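Local coordinates for CurD (PDB 5KP7), which probably catalyses a condensation of the hydroxymethylglutaryl-CoA synthase type and binds a 4'-phosphopantetheine group, at residues A[71-75]-A[76-80]; A[431-435]-A[436-440]; A[260-264]-A[265-269]. The protein carries 3 engineered substitutions. All blocks are in the same frame, centred on the assembly; numbering follows the deposited sequence.

In the fold
All three contacts are local, yet two of them meet in space. Interaction 1, where helix 75-89 begins, and interaction 2, the hairpin near the C-terminus, have centres 12 Å apart and share one carboxylate: D74 OD2 forms a salt bridge with R438 NH1 (2.9 Å) and a probable hydrogen bond with Y440 OH (2.6 Å). The helix start is thereby tied to a strand more than 350 residues later in the sequence. Interaction 3 lies on the opposite side of the chain's centre, its own centre 39 Å from that of interaction 1 and 50 Å from that of interaction 2. All three lie away from the pocket that holds 4'-phosphopantetheine.

Interaction 1: residues A[71-75]-A[76-80]; sequences PYEDP and VSYAV
The ring of Y78 receives E73 at its edge: E73 CB lies in the ring plane, 3.9 Å from Y78 CE1, while the E73 carboxylate passes obliquely, its plane turned 39° from that of the ring. Y36 packs edge-to-face with the same tyrosine and hydrogen-bonds E73 OE2. Beside these groups sits a capping box, a worked example of how side chains serve the amides of a helix start. D74 is the N-cap of helix 75-89. Its CG stands between the backbone N and the carbonyl carbon (chi1 75°), which brings OD1 in front of the S77 amide, S77 N donating to it at 3.0 Å nearly along the C-O bond. The reciprocal bond, D74 N to S77 OG, is also 3.0 Å long and nearly straight at 165°. Past the cap, Y78 N donates to D74 O in the ordinary helical pattern. D74 OD2 turns to R438 and Y440 of the C-terminal hairpin. With alanine in place of D74, S77 N would probably lose its cap and R438 the carboxylate that balances its charge. One water joins E73 OE1 to Y78 OH. Another donates to E73 OE2 and accepts from S77 OG, 2.7 Å from each.

Interaction 2: residues A[431-435]-A[436-440]; sequences KAIKE and FHRKY. With SO4 (sulfate ion), chain C.
K434 and H437 close a tight beta hairpin through a type I' turn, the local contact by which strand 428-434 reverses into strand 437-442. The two strand segments run antiparallel, their axes 4.7 Å apart at closest approach. At the turn K434 N donates to H437 O and H437 N to K434 O, both at 2.9 Å. Farther from the turn the regular pairing is broken by a classic beta bulge: K439 O accepts from both K431 N (2.8 Å) and A432 N (3.3 Å), so two residues face one. On the buried face I433 and R438 run side by side, and I433 CD1 lies 3.6 Å above the guanidinium plane, offset toward its rim; D74 holds R438 NH1 in a salt bridge. On the other face the K434 chain bends at chi3 (63°), and its NZ donates to O2 and O4 of a sulfate ion, probably from the crystallisation liquor. K439 NZ grips the same ion through O3 at 2.7 Å and also donates to H437 ND1, which helps fix that imidazole. The hairpin belongs to a small antiparallel sheet: strand 408-409 flanks strand 428-434, helix 115-123 reaches strand 437-442 through Y118 and Y122, and helix 75-89 packs against Y440.

Interaction 3: residues A[260-264]-A[265-269]; sequences EGVDY and RESFD
With its CG trans to the backbone N (chi1 -174°), D263 can turn OD2 back onto the amides of R265 and E266, while S267, its OG held beside its own backbone N (chi1 -59°), reaches back to D263 N. The result includes an Asx turn, opening a short run with helical backbone angles in the loop between helix 237-258 and strand 270-273. It illustrates how one carboxylate oxygen can serve two amides from different directions: E266 N meets D263 OD2 on the anti side at 2.8 Å, whereas R265 N comes from above the carboxylate plane at 2.9 Å. D263 OD1 is engaged by K293 of helix 278-293, so both oxygens have partners. The bond from D263 N to S267 OG is almost linear at 173°, and S267 N returns a bond to D263 O at 3.0 Å, pinning the two residues to each other in both directions. The F268 ring packs against this polar frame, with Y264 O at its edge, near the ring plane, and S267 CB over one face. V262 CG2 approaches F268 CZ at 3.7 Å. R307 donates to both Y264 O and F268 O, tying these two carbonyls to one side chain. The valine methyl presses on the serine, V262 CG2 lying 3.4 Å from S267 CB, closer than carbons usually come.

Interaction 1: residues A[71-75]-A[76-80]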
# COMPACT_ATOMS: atom_id res chain seq x y z
N PRO A 71 -17.89 10.96 -5.12
CA PRO A 71 -17.59 12.42 -5.15
C PRO A 71 -17.83 13.14 -3.83
O PRO A 71 -17.14 14.12 -3.52
CB PRO A 71 -18.47 12.94 -6.30
CG PRO A 71 -18.66 11.74 -7.17
CD PRO A 71 -18.77 10.55 -6.24
N TYR A 72 -18.70 12.57 -3.00
CA TYR A 72 -18.98 13.09 -1.68
C TYR A 72 -18.14 12.41 -0.61
O TYR A 72 -18.55 12.32 0.56
CB TYR A 72 -20.50 13.03 -1.40
CG TYR A 72 -21.15 11.70 -1.69
CD1 TYR A 72 -21.00 10.61 -0.83
CD2 TYR A 72 -21.90 11.50 -2.87
CE1 TYR A 72 -21.61 9.39 -1.11
CE2 TYR A 72 -22.50 10.28 -3.14
CZ TYR A 72 -22.35 9.24 -2.26
OH TYR A 72 -22.96 8.05 -2.55
N GLU A 73 -16.95 11.94 -0.98
CA GLU A 73 -15.96 11.49 -0.03
C GLU A 73 -14.62 12.07 -0.45
O GLU A 73 -14.40 12.39 -1.63
CB GLU A 73 -15.87 9.97 -0.01
CG GLU A 73 -17.17 9.27 0.36
CD GLU A 73 -16.96 7.78 0.41
OE1 GLU A 73 -16.92 7.15 -0.69
OE2 GLU A 73 -16.80 7.22 1.55
N ASP A 74 -13.75 12.23 0.54
CA ASP A 74 -12.40 12.70 0.28
C ASP A 74 -11.47 12.08 1.34
O ASP A 74 -11.91 11.26 2.15
CB ASP A 74 -12.41 14.24 0.18
CG ASP A 74 -12.55 14.94 1.51
OD1 ASP A 74 -12.54 14.25 2.55
OD2 ASP A 74 -12.64 16.19 1.50
N PRO A 75 -10.18 12.41 1.33
CA PRO A 75 -9.30 11.78 2.30
C PRO A 75 -9.61 12.12 3.74
O PRO A 75 -9.34 11.32 4.61
CB PRO A 75 -7.90 12.25 1.88
CG PRO A 75 -8.04 12.50 0.42
CD PRO A 75 -9.41 13.10 0.26
N VAL A 76 -10.21 13.28 4.00
CA VAL A 76 -10.66 13.63 5.35
C VAL A 76 -11.78 12.72 5.80
O VAL A 76 -11.76 12.17 6.89
CB VAL A 76 -11.11 15.13 5.43
CG1 VAL A 76 -11.74 15.45 6.78
CG2 VAL A 76 -9.93 16.06 5.15
N SER A 77 -12.83 12.58 4.98
CA SER A 77 -13.94 11.74 5.35
C SER A 77 -13.52 10.28 5.50
O SER A 77 -13.94 9.62 6.44
CB SER A 77 -15.14 11.94 4.40
OG SER A 77 -14.98 11.34 3.14
N TYR A 78 -12.62 9.81 4.62
CA TYR A 78 -12.08 8.47 4.76
C TYR A 78 -11.36 8.34 6.12
O TYR A 78 -11.55 7.33 6.83
CB TYR A 78 -11.12 8.16 3.60
CG TYR A 78 -11.72 7.38 2.48
CD1 TYR A 78 -12.72 7.92 1.67
CD2 TYR A 78 -11.31 6.07 2.20
CE1 TYR A 78 -13.28 7.18 0.62
CE2 TYR A 78 -11.86 5.35 1.17
CZ TYR A 78 -12.81 5.89 0.36
OH TYR A 78 -13.35 5.10 -0.65
N ALA A 79 -10.52 9.31 6.44
CA ALA A 79 -9.76 9.31 7.68
C ALA A 79 -10.64 9.30 8.92
O ALA A 79 -10.38 8.54 9.87
CB ALA A 79 -8.82 10.50 7.74
N VAL A 80 -11.66 10.16 8.94
CA VAL A 80 -12.57 10.21 10.07
C VAL A 80 -13.33 8.88 10.23
O VAL A 80 -13.49 8.39 11.34
CB VAL A 80 -13.52 11.43 9.96
CG1 VAL A 80 -14.63 11.35 11.02
CG2 VAL A 80 -12.73 12.74 10.07
O HOH W 1 -16.27 8.99 3.53
O HOH W 2 -15.98 4.77 -1.13

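Interaction 2: residues A[431-435]-A[436-440]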
# COMPACT_ATOMS: atom_id res chain seq x y z
N LYS A 431 -20.07 17.17 2.31
CA LYS A 431 -21.31 17.82 1.93
C LYS A 431 -21.11 18.90 0.88
O LYS A 431 -21.91 19.02 -0.07
CB LYS A 431 -21.98 18.46 3.16
CG LYS A 431 -23.32 19.10 2.91
CD LYS A 431 -23.83 19.74 4.21
CE LYS A 431 -25.32 19.78 4.29
NZ LYS A 431 -26.02 20.56 3.25
N ALA A 432 -20.06 19.69 1.05
CA ALA A 432 -19.85 20.87 0.21
C ALA A 432 -18.45 21.41 0.43
O ALA A 432 -17.83 21.13 1.45
CB ALA A 432 -20.87 21.96 0.51
N ILE A 433 -18.02 22.23 -0.52
CA ILE A 433 -16.89 23.13 -0.31
C ILE A 433 -17.45 24.53 -0.53
O ILE A 433 -18.15 24.79 -1.52
CB ILE A 433 -15.72 22.84 -1.26
CG1 ILE A 433 -15.30 21.37 -1.17
CG2 ILE A 433 -14.53 23.75 -0.93
CD1 ILE A 433 -14.24 20.95 -2.17
N LYS A 434 -17.19 25.43 0.40
CA LYS A 434 -17.70 26.80 0.32
C LYS A 434 -16.56 27.74 0.58
O LYS A 434 -15.97 27.75 1.66
CB LYS A 434 -18.84 27.00 1.32
CG LYS A 434 -19.57 28.31 1.06
CD LYS A 434 -20.93 28.38 1.75
CE LYS A 434 -20.81 28.33 3.24
NZ LYS A 434 -22.12 28.72 3.84
N GLU A 435 -16.16 28.46 -0.45
CA GLU A 435 -14.98 29.33 -0.39
C GLU A 435 -13.77 28.59 0.18
O GLU A 435 -13.10 29.05 1.10
CB GLU A 435 -15.29 30.63 0.38
CG GLU A 435 -16.39 31.45 -0.29
CD GLU A 435 -16.00 31.88 -1.70
OE1 GLU A 435 -15.03 32.63 -1.82
OE2 GLU A 435 -16.70 31.51 -2.68
N PHE A 436 -13.51 27.43 -0.43
CA PHE A 436 -12.43 26.50 -0.06
C PHE A 436 -12.60 25.77 1.26
O PHE A 436 -11.82 24.83 1.53
CB PHE A 436 -11.05 27.18 -0.08
CG PHE A 436 -10.73 27.86 -1.37
CD1 PHE A 436 -10.55 27.13 -2.53
CD2 PHE A 436 -10.56 29.24 -1.42
CE1 PHE A 436 -10.22 27.77 -3.71
CE2 PHE A 436 -10.20 29.88 -2.60
CZ PHE A 436 -10.03 29.14 -3.75
N HIS A 437 -13.60 26.11 2.07
CA HIS A 437 -13.82 25.45 3.35
C HIS A 437 -14.63 24.20 3.14
O HIS A 437 -15.75 24.26 2.58
CB HIS A 437 -14.58 26.38 4.32
CG HIS A 437 -14.62 25.87 5.73
ND1 HIS A 437 -15.63 26.23 6.61
CD2 HIS A 437 -13.76 25.12 6.44
CE1 HIS A 437 -15.40 25.69 7.80
NE2 HIS A 437 -14.27 25.02 7.73
N ARG A 438 -14.07 23.05 3.52
CA ARG A 438 -14.78 21.78 3.34
C ARG A 438 -15.73 21.56 4.50
O ARG A 438 -15.37 21.74 5.67
CB ARG A 438 -13.80 20.62 3.19
CG ARG A 438 -12.86 20.83 2.04
CD ARG A 438 -12.31 19.54 1.45
NE ARG A 438 -11.56 19.86 0.22
CZ ARG A 438 -11.33 19.02 -0.76
NH1 ARG A 438 -11.76 17.77 -0.72
NH2 ARG A 438 -10.66 19.46 -1.84
N LYS A 439 -16.96 21.19 4.16
CA LYS A 439 -18.01 20.94 5.15
C LYS A 439 -18.39 19.48 5.05
O LYS A 439 -18.67 18.99 3.94
CB LYS A 439 -19.23 21.79 4.86
CG LYS A 439 -18.94 23.20 4.41
CD LYS A 439 -18.42 24.18 5.43
CE LYS A 439 -18.47 25.58 4.76
NZ LYS A 439 -18.32 26.89 5.52
N TYR A 440 -18.45 18.83 6.20
CA TYR A 440 -18.76 17.41 6.30
C TYR A 440 -20.03 17.17 7.10
O TYR A 440 -20.46 18.04 7.90
CB TYR A 440 -17.57 16.63 6.89
CG TYR A 440 -16.30 16.82 6.10
CD1 TYR A 440 -15.48 17.90 6.34
CD2 TYR A 440 -15.94 15.95 5.04
CE1 TYR A 440 -14.32 18.11 5.60
CE2 TYR A 440 -14.78 16.14 4.29
CZ TYR A 440 -13.98 17.22 4.56
OH TYR A 440 -12.86 17.43 3.82
S SO4 C . -21.19 28.21 7.10
O1 SO4 C . -22.00 28.54 8.30
O2 SO4 C . -21.05 29.42 6.26
O3 SO4 C . -19.85 27.74 7.53
O4 SO4 C . -21.86 27.14 6.33
O HOH W 3 -16.98 29.17 3.73

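Interaction 3: residues A[260-264]-A[265-269]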
# COMPACT_ATOMS: atom_id res chain seq x y z
N GLU A 260 21.18 -8.59 15.84
CA GLU A 260 22.13 -9.69 15.63
C GLU A 260 21.47 -11.06 15.68
O GLU A 260 20.72 -11.37 16.59
CB GLU A 260 23.28 -9.61 16.64
CG GLU A 260 24.37 -10.65 16.41
CD GLU A 260 25.48 -10.59 17.44
OE1 GLU A 260 26.01 -11.67 17.79
OE2 GLU A 260 25.81 -9.48 17.91
N GLY A 261 21.72 -11.88 14.66
CA GLY A 261 21.23 -13.25 14.62
C GLY A 261 19.83 -13.40 14.03
O GLY A 261 19.30 -14.51 13.98
N VAL A 262 19.22 -12.32 13.57
CA VAL A 262 17.89 -12.43 12.97
C VAL A 262 17.95 -13.27 11.69
O VAL A 262 18.95 -13.24 10.96
CB VAL A 262 17.26 -11.05 12.73
CG1 VAL A 262 17.90 -10.33 11.55
CG2 VAL A 262 15.76 -11.19 12.54
N ASP A 263 16.90 -14.06 11.46
CA ASP A 263 16.79 -14.93 10.28
C ASP A 263 15.49 -14.63 9.57
O ASP A 263 14.46 -14.57 10.21
CB ASP A 263 16.83 -16.40 10.71
CG ASP A 263 16.85 -17.33 9.52
OD1 ASP A 263 17.98 -17.71 9.10
OD2 ASP A 263 15.77 -17.68 9.00
N TYR A 264 15.54 -14.45 8.25
CA TYR A 264 14.37 -14.02 7.49
C TYR A 264 13.23 -15.04 7.53
O TYR A 264 12.08 -14.65 7.45
CB TYR A 264 14.75 -13.72 6.05
CG TYR A 264 13.68 -13.06 5.24
CD1 TYR A 264 13.33 -11.71 5.44
CD2 TYR A 264 13.04 -13.75 4.23
CE1 TYR A 264 12.34 -11.10 4.69
CE2 TYR A 264 12.06 -13.15 3.46
CZ TYR A 264 11.74 -11.82 3.69
OH TYR A 264 10.78 -11.19 2.94
N ARG A 265 13.54 -16.33 7.64
CA ARG A 265 12.50 -17.34 7.84
C ARG A 265 12.16 -17.52 9.30
O ARG A 265 11.00 -17.47 9.67
CB ARG A 265 12.89 -18.69 7.25
CG ARG A 265 11.78 -19.73 7.42
CD ARG A 265 11.89 -20.92 6.49
NE ARG A 265 13.26 -21.36 6.30
CZ ARG A 265 13.76 -21.91 5.19
NH1 ARG A 265 13.01 -22.13 4.09
NH2 ARG A 265 15.04 -22.25 5.16
N GLU A 266 13.16 -17.74 10.13
CA GLU A 266 12.90 -18.19 11.51
C GLU A 266 12.42 -17.13 12.47
O GLU A 266 11.72 -17.46 13.42
CB GLU A 266 14.15 -18.87 12.11
CG GLU A 266 14.61 -20.09 11.33
CD GLU A 266 13.52 -21.14 11.21
OE1 GLU A 266 12.97 -21.56 12.26
OE2 GLU A 266 13.21 -21.56 10.07
N SER A 267 12.77 -15.86 12.26
CA SER A 267 12.45 -14.82 13.23
C SER A 267 11.08 -14.21 13.05
O SER A 267 10.62 -13.52 13.93
CB SER A 267 13.50 -13.71 13.17
OG SER A 267 14.77 -14.28 13.46
N PHE A 268 10.45 -14.41 11.89
CA PHE A 268 9.19 -13.75 11.57
C PHE A 268 8.15 -14.81 11.28
O PHE A 268 8.30 -15.60 10.35
CB PHE A 268 9.34 -12.79 10.37
CG PHE A 268 10.45 -11.81 10.57
CD1 PHE A 268 10.29 -10.76 11.45
CD2 PHE A 268 11.67 -11.99 9.94
CE1 PHE A 268 11.32 -9.87 11.68
CE2 PHE A 268 12.71 -11.11 10.17
CZ PHE A 268 12.54 -10.04 11.04
N ASP A 269 7.12 -14.86 12.10
CA ASP A 269 5.97 -15.75 11.85
C ASP A 269 5.15 -15.35 10.65
O ASP A 269 4.62 -16.23 9.94
CB ASP A 269 5.10 -15.80 13.09
CG ASP A 269 5.85 -16.34 14.26
OD1 ASP A 269 6.22 -17.52 14.22
OD2 ASP A 269 6.14 -15.58 15.20